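Long-range contact in pyruvate kinase (PDB 3GG8), which catalyses the last step of glycolysis, transferring the phosphoryl group of phosphoenolpyruvate to ADP to give pyruvate and ATP: residues 158-168 with 179-187. Residues are numbered along the deposited sequence; the frame is centred on the assembly and turned at random.
Sequences ILIADGSLSVK and TQAQNTATI
K168 and Q180 face each other as a hydrogen-bonded antiparallel pair in the small β domain, the B domain of pyruvate kinases, where strands 165-172 and 176-181 form a β-hairpin. Two bonds join them: K168 N to Q180 O, and Q180 N to K168 O. Q182, bent about CB-CG (chi2 -51°), gives Q180 O a second donor from within its own segment: NE2 bonds at 3.0 Å from above the carbonyl plane, on the face opposite K168 N, and lies 3.4 Å from K168 CB. On the other side of the sheet V167 packs obliquely on T179, its CB 3.5 Å from T179 OG1, a hydroxyl that bonds to L126 O. Past Q182 the chain leaves the hairpin and passes alongside L165; with CG anti to the backbone N (chi1 170°), its CD1 comes within 4.0 Å of A181 CB. I187 closes this apolar cluster together with L120 of strand 118-120: CG2 touches A161 CB at 3.9 Å and L165 CB, while CD1 reaches L165 CD2 and I160 CG2. S164, which ends the type I' turn from A161, forms a classic β-bulge with L165 opposite I160. Where strand pairing ends, Q182 N donates a hydrogen bond to S166 O, 2.6 Å, almost in line with the carbonyl bond.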
loop_
_atom_site.group_PDB
_atom_site.type_symbol
_atom_site.label_atom_id
_atom_site.label_comp_id
_atom_site.label_asym_id
_atom_site.label_seq_id
_atom_site.Cartn_x
_atom_site.Cartn_y
_atom_site.Cartn_z
ATOM N N ILE C 158 -28.689 -20.340 34.724
ATOM C CA ILE C 158 -28.677 -19.288 35.746
ATOM C C ILE C 158 -27.444 -19.430 36.636
ATOM O O ILE C 158 -27.194 -20.511 37.190
ATOM C CB ILE C 158 -29.938 -19.307 36.658
ATOM C CG1 ILE C 158 -31.223 -19.137 35.860
ATOM C CG2 ILE C 158 -29.848 -18.218 37.730
ATOM C CD1 ILE C 158 -32.465 -19.443 36.695
ATOM N N LEU C 159 -26.693 -18.337 36.768
ATOM C CA LEU C 159 -25.522 -18.266 37.650
ATOM C C LEU C 159 -25.848 -17.603 38.991
ATOM O O LEU C 159 -26.583 -16.600 39.044
ATOM C CB LEU C 159 -24.367 -17.527 36.964
ATOM C CG LEU C 159 -23.256 -18.347 36.301
ATOM C CD1 LEU C 159 -23.800 -19.322 35.292
ATOM C CD2 LEU C 159 -22.255 -17.428 35.642
ATOM N N ILE C 160 -25.298 -18.170 40.063
ATOM C CA ILE C 160 -25.580 -17.735 41.435
ATOM C C ILE C 160 -24.282 -17.529 42.210
ATOM O O ILE C 160 -23.370 -18.354 42.120
ATOM C CB ILE C 160 -26.473 -18.757 42.178
ATOM C CG1 ILE C 160 -27.806 -18.922 41.448
ATOM C CG2 ILE C 160 -26.703 -18.329 43.628
ATOM C CD1 ILE C 160 -28.552 -20.193 41.798
ATOM N N ALA C 161 -24.204 -16.425 42.957
ATOM C CA ALA C 161 -23.038 -16.107 43.812
ATOM C C ALA C 161 -21.728 -15.927 43.034
ATOM O O ALA C 161 -20.806 -16.745 43.145
ATOM C CB ALA C 161 -22.865 -17.155 44.926
ATOM N N ASP C 162 -21.656 -14.832 42.274
ATOM C CA ASP C 162 -20.539 -14.561 41.366
ATOM C C ASP C 162 -20.144 -15.784 40.521
ATOM O O ASP C 162 -18.956 -16.057 40.311
ATOM C CB ASP C 162 -19.328 -13.992 42.134
ATOM C CG ASP C 162 -19.654 -12.683 42.857
ATOM O OD1 ASP C 162 -19.056 -12.419 43.920
ATOM O OD2 ASP C 162 -20.527 -11.928 42.379
ATOM N N GLY C 163 -21.152 -16.500 40.029
ATOM C CA GLY C 163 -20.945 -17.668 39.180
ATOM C C GLY C 163 -20.396 -18.858 39.929
ATOM O O GLY C 163 -19.843 -19.759 39.313
ATOM N N SER C 164 -20.537 -18.835 41.258
ATOM C CA SER C 164 -20.190 -19.940 42.151
ATOM C C SER C 164 -20.893 -21.208 41.720
ATOM O O SER C 164 -20.267 -22.249 41.502
ATOM C CB SER C 164 -20.704 -19.638 43.560
ATOM O OG SER C 164 -19.680 -19.291 44.442
ATOM N N LEU C 165 -22.220 -21.100 41.651
ATOM C CA LEU C 165 -23.100 -22.207 41.330
ATOM C C LEU C 165 -23.751 -21.901 40.001
ATOM O O LEU C 165 -24.174 -20.761 39.750
ATOM C CB LEU C 165 -24.160 -22.379 42.421
ATOM C CG LEU C 165 -25.333 -23.339 42.203
ATOM C CD1 LEU C 165 -24.915 -24.818 42.163
ATOM C CD2 LEU C 165 -26.353 -23.108 43.288
ATOM N N SER C 166 -23.802 -22.928 39.158
ATOM C CA SER C 166 -24.448 -22.858 37.869
ATOM C C SER C 166 -25.572 -23.886 37.806
ATOM O O SER C 166 -25.342 -25.084 38.024
ATOM C CB SER C 166 -23.436 -23.100 36.758
ATOM O OG SER C 166 -24.085 -23.156 35.507
ATOM N N VAL C 167 -26.786 -23.411 37.535
ATOM C CA VAL C 167 -27.931 -24.296 37.350
ATOM C C VAL C 167 -28.483 -24.183 35.919
ATOM O O VAL C 167 -28.486 -23.094 35.327
ATOM C CB VAL C 167 -29.051 -24.074 38.420
ATOM C CG1 VAL C 167 -28.516 -24.306 39.841
ATOM C CG2 VAL C 167 -29.667 -22.681 38.308
ATOM N N LYS C 168 -28.914 -25.318 35.362
ATOM C CA LYS C 168 -29.626 -25.335 34.079
ATOM C C LYS C 168 -31.125 -25.398 34.368
ATOM O O LYS C 168 -31.563 -26.201 35.199
ATOM C CB LYS C 168 -29.203 -26.546 33.227
ATOM C CG LYS C 168 -29.375 -26.363 31.705
ATOM C CD LYS C 168 -29.831 -27.650 31.000
ATOM C CE LYS C 168 -28.671 -28.556 30.545
ATOM N NZ LYS C 168 -27.912 -28.011 29.364
ATOM N N THR C 179 -34.677 -26.089 38.603
ATOM C CA THR C 179 -33.357 -26.054 38.004
ATOM C C THR C 179 -32.560 -27.279 38.427
ATOM O O THR C 179 -32.985 -28.039 39.299
ATOM C CB THR C 179 -32.581 -24.759 38.351
ATOM O OG1 THR C 179 -32.169 -24.784 39.723
ATOM C CG2 THR C 179 -33.420 -23.519 38.094
ATOM N N GLN C 180 -31.406 -27.463 37.799
ATOM C CA GLN C 180 -30.548 -28.578 38.117
ATOM C C GLN C 180 -29.098 -28.105 38.222
ATOM O O GLN C 180 -28.570 -27.504 37.286
ATOM C CB GLN C 180 -30.708 -29.623 37.027
ATOM C CG GLN C 180 -30.281 -31.007 37.402
ATOM C CD GLN C 180 -30.077 -31.847 36.166
ATOM O OE1 GLN C 180 -30.889 -32.717 35.847
ATOM N NE2 GLN C 180 -29.002 -31.559 35.431
ATOM N N ALA C 181 -28.463 -28.362 39.364
ATOM C CA ALA C 181 -27.092 -27.910 39.605
ATOM C C ALA C 181 -26.098 -28.525 38.613
ATOM O O ALA C 181 -26.082 -29.732 38.421
ATOM C CB ALA C 181 -26.683 -28.210 41.034
ATOM N N GLN C 182 -25.289 -27.680 37.972
ATOM C CA GLN C 182 -24.302 -28.152 36.992
ATOM C C GLN C 182 -22.983 -28.529 37.671
ATOM O O GLN C 182 -22.189 -29.306 37.130
ATOM C CB GLN C 182 -24.078 -27.141 35.854
ATOM C CG GLN C 182 -25.287 -26.913 34.934
ATOM C CD GLN C 182 -25.888 -28.212 34.393
ATOM O OE1 GLN C 182 -25.308 -28.883 33.527
ATOM N NE2 GLN C 182 -27.064 -28.571 34.906
ATOM N N ASN C 183 -22.770 -27.968 38.861
ATOM C CA ASN C 183 -21.618 -28.283 39.701
ATOM C C ASN C 183 -22.014 -28.345 41.181
ATOM O O ASN C 183 -23.121 -27.932 41.555
ATOM C CB ASN C 183 -20.496 -27.261 39.476
ATOM C CG ASN C 183 -20.893 -25.849 39.878
ATOM O OD1 ASN C 183 -20.213 -25.205 40.679
ATOM N ND2 ASN C 183 -21.997 -25.357 39.321
ATOM N N THR C 184 -21.116 -28.885 42.006
ATOM C CA THR C 184 -21.252 -28.865 43.466
ATOM C C THR C 184 -20.712 -27.540 44.037
ATOM O O THR C 184 -19.582 -27.145 43.750
ATOM C CB THR C 184 -20.518 -30.066 44.103
ATOM O OG1 THR C 184 -21.024 -31.281 43.534
ATOM C CG2 THR C 184 -20.704 -30.093 45.630
ATOM N N ALA C 185 -21.532 -26.845 44.822
ATOM C CA ALA C 185 -21.115 -25.576 45.432
ATOM C C ALA C 185 -21.841 -25.258 46.746
ATOM O O ALA C 185 -22.882 -25.840 47.063
ATOM C CB ALA C 185 -21.262 -24.423 44.436
ATOM N N THR C 186 -21.261 -24.339 47.510
ATOM C CA THR C 186 -21.825 -23.881 48.769
ATOM C C THR C 186 -22.204 -22.422 48.605
ATOM O O THR C 186 -21.353 -21.581 48.299
ATOM C CB THR C 186 -20.810 -24.039 49.923
ATOM O OG1 THR C 186 -20.629 -25.432 50.198
ATOM C CG2 THR C 186 -21.295 -23.341 51.192
ATOM N N ILE C 187 -23.481 -22.115 48.797
ATOM C CA ILE C 187 -23.919 -20.724 48.660
ATOM C C ILE C 187 -24.488 -20.165 49.967
ATOM O O ILE C 187 -25.158 -20.874 50.720
ATOM C CB ILE C 187 -24.908 -20.512 47.453
ATOM C CG1 ILE C 187 -26.111 -21.462 47.549
ATOM C CG2 ILE C 187 -24.169 -20.688 46.113
ATOM C CD1 ILE C 187 -27.313 -21.038 46.723
#